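Local coordinates for ABC sugar (Ribose) transporter, periplasmic substrate-binding subunit (Rhodobacter sphaeroides, PDB 3L49), which probably binds a sugar in the periplasm as the substrate-capturing subunit of an ABC transporter, at residues Pro88-Asp93 with His98-Thr103; Gln25-Glu30 with Ala64-Leu69. One frame throughout, in Å; residues are numbered along the deposited sequence.

Interaction 1: Pro88-Asp93 with His98-Thr103; sequences PLFTVD and HAINNT
Thr91 and Asn102 face each other across two neighbouring parallel strands, whose axes come within 4.7 Å at an angle of 22°. The Asn102 side chain can be traced outward. Its CB lies 3.3 Å from Thr91 OG1. CG, anti to its own backbone N (chi1 179°), turns the amide along the first strand, placing OD1 2.7 Å from Thr91 OG1, whose single proton could go there or to Thr94 O. ND2 donates to a water that is also bound by Asp93 O. Asparagine suits the site because one end of its amide accepts and the other donates. The backbone bonds step from one strand to the other: Thr91 N gives to Asn101 O (3.0 Å), and Thr91 O receives Thr103 N. In this periplasmic-binding-protein fold of mainly parallel sheet flanked by helices, these two strands are joined by a short loop with no helix in it, and just past the C-terminal end of strand 89-92 the Asp93 side chain, held by Thr104, sits beside a bound ligand of unknown identity. On the opposite face of the sheet from Thr91, Ile100 CB stands over one face of the Phe90 ring, nearer its margin than its centre, with Ile100 CG2 3.8 Å from Phe90 CE1. The other branch of the isoleucine carries CD1 to 3.8 Å from Pro88 CB.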
loop_
_atom_site.group_PDB
_atom_site.type_symbol
_atom_site.label_atom_id
_atom_site.label_comp_id
_atom_site.label_asym_id
_atom_site.label_seq_id
_atom_site.Cartn_x
_atom_site.Cartn_y
_atom_site.Cartn_z
ATOM N N PRO A 88 -3.079 -23.769 -5.301
ATOM C CA PRO A 88 -2.205 -23.061 -4.362
ATOM C C PRO A 88 -2.330 -21.541 -4.484
ATOM O O PRO A 88 -2.251 -20.991 -5.586
ATOM C CB PRO A 88 -0.809 -23.520 -4.779
ATOM C CG PRO A 88 -1.019 -24.816 -5.450
ATOM C CD PRO A 88 -2.309 -24.674 -6.175
ATOM N N LEU A 89 -2.553 -20.879 -3.352
ATOM C CA LEU A 89 -2.765 -19.436 -3.332
ATOM C C LEU A 89 -1.624 -18.685 -2.628
ATOM O O LEU A 89 -1.206 -19.029 -1.527
ATOM C CB LEU A 89 -4.134 -19.099 -2.714
ATOM C CG LEU A 89 -4.587 -17.642 -2.552
ATOM C CD1 LEU A 89 -4.532 -16.840 -3.862
ATOM C CD2 LEU A 89 -5.980 -17.589 -1.941
ATOM N N PHE A 90 -1.126 -17.661 -3.309
ATOM C CA PHE A 90 -0.061 -16.810 -2.814
ATOM C C PHE A 90 -0.569 -15.391 -2.930
ATOM O O PHE A 90 -1.348 -15.083 -3.831
ATOM C CB PHE A 90 1.195 -17.004 -3.664
ATOM C CG PHE A 90 1.826 -18.346 -3.485
ATOM C CD1 PHE A 90 2.851 -18.520 -2.563
ATOM C CD2 PHE A 90 1.383 -19.449 -4.213
ATOM C CE1 PHE A 90 3.440 -19.765 -2.372
ATOM C CE2 PHE A 90 1.969 -20.702 -4.029
ATOM C CZ PHE A 90 2.994 -20.856 -3.104
ATOM N N THR A 91 -0.164 -14.524 -2.011
ATOM C CA THR A 91 -0.556 -13.122 -2.110
ATOM C C THR A 91 0.627 -12.177 -2.089
ATOM O O THR A 91 1.681 -12.496 -1.535
ATOM C CB THR A 91 -1.513 -12.687 -0.979
ATOM O OG1 THR A 91 -0.915 -12.988 0.287
ATOM C CG2 THR A 91 -2.877 -13.378 -1.092
ATOM N N VAL A 92 0.450 -11.018 -2.720
ATOM C CA VAL A 92 1.290 -9.878 -2.406
ATOM C C VAL A 92 0.445 -8.832 -1.689
ATOM O O VAL A 92 -0.628 -8.446 -2.165
ATOM C CB VAL A 92 2.183 -9.352 -3.606
ATOM C CG1 VAL A 92 2.193 -10.326 -4.769
ATOM C CG2 VAL A 92 1.824 -7.956 -4.067
ATOM N N ASP A 93 0.909 -8.471 -0.490
ATOM C CA ASP A 93 0.251 -7.535 0.441
ATOM C C ASP A 93 -1.033 -8.016 1.119
ATOM O O ASP A 93 -1.340 -7.584 2.234
ATOM C CB ASP A 93 0.055 -6.144 -0.178
ATOM C CG ASP A 93 1.316 -5.304 -0.132
ATOM O OD1 ASP A 93 2.399 -5.839 0.190
ATOM O OD2 ASP A 93 1.225 -4.092 -0.409
ATOM N N HIS A 98 -6.093 -17.740 3.928
ATOM C CA HIS A 98 -6.352 -18.520 2.719
ATOM C C HIS A 98 -5.066 -18.783 1.908
ATOM O O HIS A 98 -5.028 -19.692 1.085
ATOM C CB HIS A 98 -7.376 -17.808 1.831
ATOM C CG HIS A 98 -8.759 -17.735 2.410
ATOM N ND1 HIS A 98 -9.575 -18.841 2.539
ATOM C CD2 HIS A 98 -9.481 -16.680 2.859
ATOM C CE1 HIS A 98 -10.733 -18.472 3.063
ATOM N NE2 HIS A 98 -10.702 -17.166 3.264
ATOM N N ALA A 99 -4.024 -17.992 2.160
ATOM C CA ALA A 99 -2.762 -18.070 1.420
ATOM C C ALA A 99 -1.692 -18.944 2.086
ATOM O O ALA A 99 -1.544 -18.944 3.307
ATOM C CB ALA A 99 -2.214 -16.665 1.185
ATOM N N ILE A 100 -0.948 -19.678 1.258
ATOM C CA ILE A 100 0.265 -20.380 1.672
ATOM C C ILE A 100 1.329 -19.372 2.146
ATOM O O ILE A 100 1.990 -19.571 3.166
ATOM C CB ILE A 100 0.807 -21.249 0.500
ATOM C CG1 ILE A 100 -0.097 -22.471 0.297
ATOM C CG2 ILE A 100 2.268 -21.688 0.725
ATOM C CD1 ILE A 100 -0.091 -23.019 -1.116
ATOM N N ASN A 101 1.453 -18.274 1.412
ATOM C CA ASN A 101 2.491 -17.283 1.646
ATOM C C ASN A 101 1.970 -15.895 1.279
ATOM O O ASN A 101 1.212 -15.738 0.323
ATOM C CB ASN A 101 3.757 -17.654 0.840
ATOM C CG ASN A 101 4.819 -16.544 0.836
ATOM O OD1 ASN A 101 4.753 -15.612 0.032
ATOM N ND2 ASN A 101 5.810 -16.657 1.722
ATOM N N ASN A 102 2.373 -14.902 2.057
ATOM C CA ASN A 102 2.133 -13.510 1.738
ATOM C C ASN A 102 3.457 -12.772 1.627
ATOM O O ASN A 102 4.121 -12.568 2.633
ATOM C CB ASN A 102 1.266 -12.859 2.818
ATOM C CG ASN A 102 0.999 -11.393 2.542
ATOM O OD1 ASN A 102 0.617 -11.014 1.434
ATOM N ND2 ASN A 102 1.196 -10.560 3.552
ATOM N N THR A 103 3.844 -12.391 0.410
ATOM C CA THR A 103 5.031 -11.560 0.210
ATOM C C THR A 103 4.631 -10.084 0.305
ATOM O O THR A 103 3.642 -9.676 -0.281
ATOM C CB THR A 103 5.745 -11.878 -1.129
ATOM O OG1 THR A 103 6.085 -13.271 -1.164
ATOM C CG2 THR A 103 7.027 -11.062 -1.272
HETATM O O HOH W 1 -3.326 -22.011 -0.454
HETATM O O HOH W 2 3.410 -14.486 -2.243
HETATM O O HOH W 3 1.022 -7.764 4.083
#

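Interaction 2: Gln25-Glu30 with Ala64-Leu69; sequences QAQIAE and AIIEQL
Helix residue Gln27 packs over strand residue Ile66 with their CA atoms 8.7 Å apart, a gap bridged by side chains alone. Gln27 leaves the helix with CG beside its backbone N (chi1 -78°) and extends beyond it, so that a long, flexible residue reaches the sheet with its amide. Gln27 NE2 donates to Gln68 OE1 at 2.6 Å, lying nearly in line with the acceptor's C=O. The bond is bent at the hydrogen, to 141°. The acceptor is in the plane of the Gln27 amide, but the two amide planes are turned 38° apart. The other end of the Gln27 amide, OE1, comes to 3.4 Å from Ile66 CG2, the methyl on the CB branch, which helps fill the helix-sheet interface of this alpha/beta domain. Gln27 NE2 also donates to Ala23 O in its own helix, and Gln68 NE2 reaches Asp20 O. With an alanine in place of Gln27, Gln68 OE1 would probably be left without this amide donor and a gap would open beside Ile66 CG2. Gln27 OE1 has no polar partner in the model, so burying this amide pays for its donor side but leaves its acceptor against hydrocarbon.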
loop_
_atom_site.group_PDB
_atom_site.type_symbol
_atom_site.label_atom_id
_atom_site.label_comp_id
_atom_site.label_asym_id
_atom_site.label_seq_id
_atom_site.Cartn_x
_atom_site.Cartn_y
_atom_site.Cartn_z
ATOM N N GLN A 25 4.203 -6.062 -12.888
ATOM C CA GLN A 25 5.177 -6.278 -13.955
ATOM C C GLN A 25 6.282 -7.233 -13.519
ATOM O O GLN A 25 6.756 -8.043 -14.319
ATOM C CB GLN A 25 5.825 -4.952 -14.327
ATOM C CG GLN A 25 5.902 -4.669 -15.796
ATOM C CD GLN A 25 4.904 -3.615 -16.215
ATOM O OE1 GLN A 25 5.215 -2.420 -16.240
ATOM N NE2 GLN A 25 3.686 -4.046 -16.531
ATOM N N ALA A 26 6.692 -7.111 -12.250
ATOM C CA ALA A 26 7.755 -7.933 -11.657
ATOM C C ALA A 26 7.360 -9.403 -11.563
ATOM O O ALA A 26 8.196 -10.289 -11.774
ATOM C CB ALA A 26 8.130 -7.405 -10.289
ATOM N N GLN A 27 6.088 -9.640 -11.235
ATOM C CA GLN A 27 5.512 -10.977 -11.218
ATOM C C GLN A 27 5.546 -11.630 -12.595
ATOM O O GLN A 27 6.035 -12.752 -12.730
ATOM C CB GLN A 27 4.077 -10.949 -10.688
ATOM C CG GLN A 27 3.980 -10.841 -9.187
ATOM C CD GLN A 27 2.615 -10.374 -8.738
ATOM O OE1 GLN A 27 1.686 -11.160 -8.638
ATOM N NE2 GLN A 27 2.489 -9.085 -8.472
ATOM N N ILE A 28 5.041 -10.913 -13.602
ATOM C CA ILE A 28 5.010 -11.391 -14.986
ATOM C C ILE A 28 6.417 -11.735 -15.456
ATOM O O ILE A 28 6.652 -12.835 -15.972
ATOM C CB ILE A 28 4.356 -10.350 -15.940
ATOM C CG1 ILE A 28 2.872 -10.151 -15.604
ATOM C CG2 ILE A 28 4.499 -10.760 -17.414
ATOM C CD1 ILE A 28 2.237 -8.935 -16.306
ATOM N N ALA A 29 7.344 -10.798 -15.236
ATOM C CA ALA A 29 8.749 -10.931 -15.639
ATOM C C ALA A 29 9.434 -12.140 -15.008
ATOM O O ALA A 29 10.191 -12.847 -15.677
ATOM C CB ALA A 29 9.518 -9.662 -15.297
ATOM N N GLU A 30 9.144 -12.377 -13.727
ATOM C CA GLU A 30 9.753 -13.476 -12.990
ATOM C C GLU A 30 9.191 -14.840 -13.386
ATOM O O GLU A 30 9.943 -15.819 -13.471
ATOM C CB GLU A 30 9.669 -13.244 -11.471
ATOM C CG GLU A 30 10.674 -14.064 -10.638
ATOM C CD GLU A 30 12.157 -13.869 -11.043
ATOM O OE1 GLU A 30 12.510 -12.846 -11.678
ATOM O OE2 GLU A 30 12.984 -14.748 -10.707
ATOM N N ALA A 64 -0.754 -22.386 -9.865
ATOM C CA ALA A 64 -0.992 -21.536 -8.683
ATOM C C ALA A 64 -1.549 -20.161 -9.044
ATOM O O ALA A 64 -1.423 -19.700 -10.177
ATOM C CB ALA A 64 0.279 -21.373 -7.849
ATOM N N ILE A 65 -2.154 -19.502 -8.062
ATOM C CA ILE A 65 -2.666 -18.135 -8.229
ATOM C C ILE A 65 -1.946 -17.155 -7.289
ATOM O O ILE A 65 -1.747 -17.457 -6.105
ATOM C CB ILE A 65 -4.207 -18.096 -8.036
ATOM C CG1 ILE A 65 -4.895 -18.812 -9.209
ATOM C CG2 ILE A 65 -4.736 -16.650 -7.891
ATOM C CD1 ILE A 65 -6.382 -19.114 -8.996
ATOM N N ILE A 66 -1.520 -16.009 -7.831
ATOM C CA ILE A 66 -1.040 -14.896 -7.004
ATOM C C ILE A 66 -2.043 -13.756 -6.994
ATOM O O ILE A 66 -2.396 -13.210 -8.031
ATOM C CB ILE A 66 0.340 -14.342 -7.430
ATOM C CG1 ILE A 66 1.334 -15.463 -7.759
ATOM C CG2 ILE A 66 0.900 -13.477 -6.314
ATOM C CD1 ILE A 66 2.690 -14.952 -8.230
ATOM N N GLU A 67 -2.512 -13.401 -5.808
ATOM C CA GLU A 67 -3.477 -12.326 -5.675
ATOM C C GLU A 67 -2.753 -11.064 -5.193
ATOM O O GLU A 67 -1.971 -11.117 -4.256
ATOM C CB GLU A 67 -4.580 -12.755 -4.700
ATOM C CG GLU A 67 -5.901 -12.004 -4.833
ATOM C CD GLU A 67 -5.829 -10.575 -4.327
ATOM O OE1 GLU A 67 -5.111 -10.323 -3.336
ATOM O OE2 GLU A 67 -6.478 -9.705 -4.938
ATOM N N GLN A 68 -3.036 -9.922 -5.812
ATOM C CA GLN A 68 -2.412 -8.662 -5.395
ATOM C C GLN A 68 -3.421 -7.595 -4.970
ATOM O O GLN A 68 -4.257 -7.172 -5.763
ATOM C CB GLN A 68 -1.512 -8.139 -6.509
ATOM C CG GLN A 68 -0.948 -6.760 -6.279
ATOM C CD GLN A 68 0.028 -6.365 -7.360
ATOM O OE1 GLN A 68 0.809 -7.187 -7.832
ATOM N NE2 GLN A 68 -0.012 -5.096 -7.765
ATOM N N LEU A 69 -3.326 -7.181 -3.706
ATOM C CA LEU A 69 -4.134 -6.095 -3.109
ATOM C C LEU A 69 -5.652 -6.257 -3.212
ATOM O O LEU A 69 -6.151 -7.338 -3.504
ATOM C CB LEU A 69 -3.685 -4.720 -3.623
ATOM C CG LEU A 69 -2.353 -4.238 -3.048
ATOM C CD1 LEU A 69 -1.665 -3.298 -4.013
ATOM C CD2 LEU A 69 -2.546 -3.582 -1.672
#

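In the fold
From the N terminus, strand 7-12 leads into helix 18-33; the chain then passes through strand 37-42 and helix 47-60 before strand 64-68 returns to pack against that helix, closing the long loop of interaction 2. Helix 72-84 leads on to strand 89-92, and a helix-free link, residues 93-100, closes the much shorter loop of interaction 1. The two loops follow in series, neither enclosing nor crossing the other. They meet edge to edge in the sheet, where Glu67 N and O probably pair with Phe90 O and Val92 N. Interaction 2 thus joins a helix to the sheet, and interaction 1 widens that sheet by a strand. Helix 248-263, from late in the chain, touches Ile66, Phe90 and Thr103, packing against both.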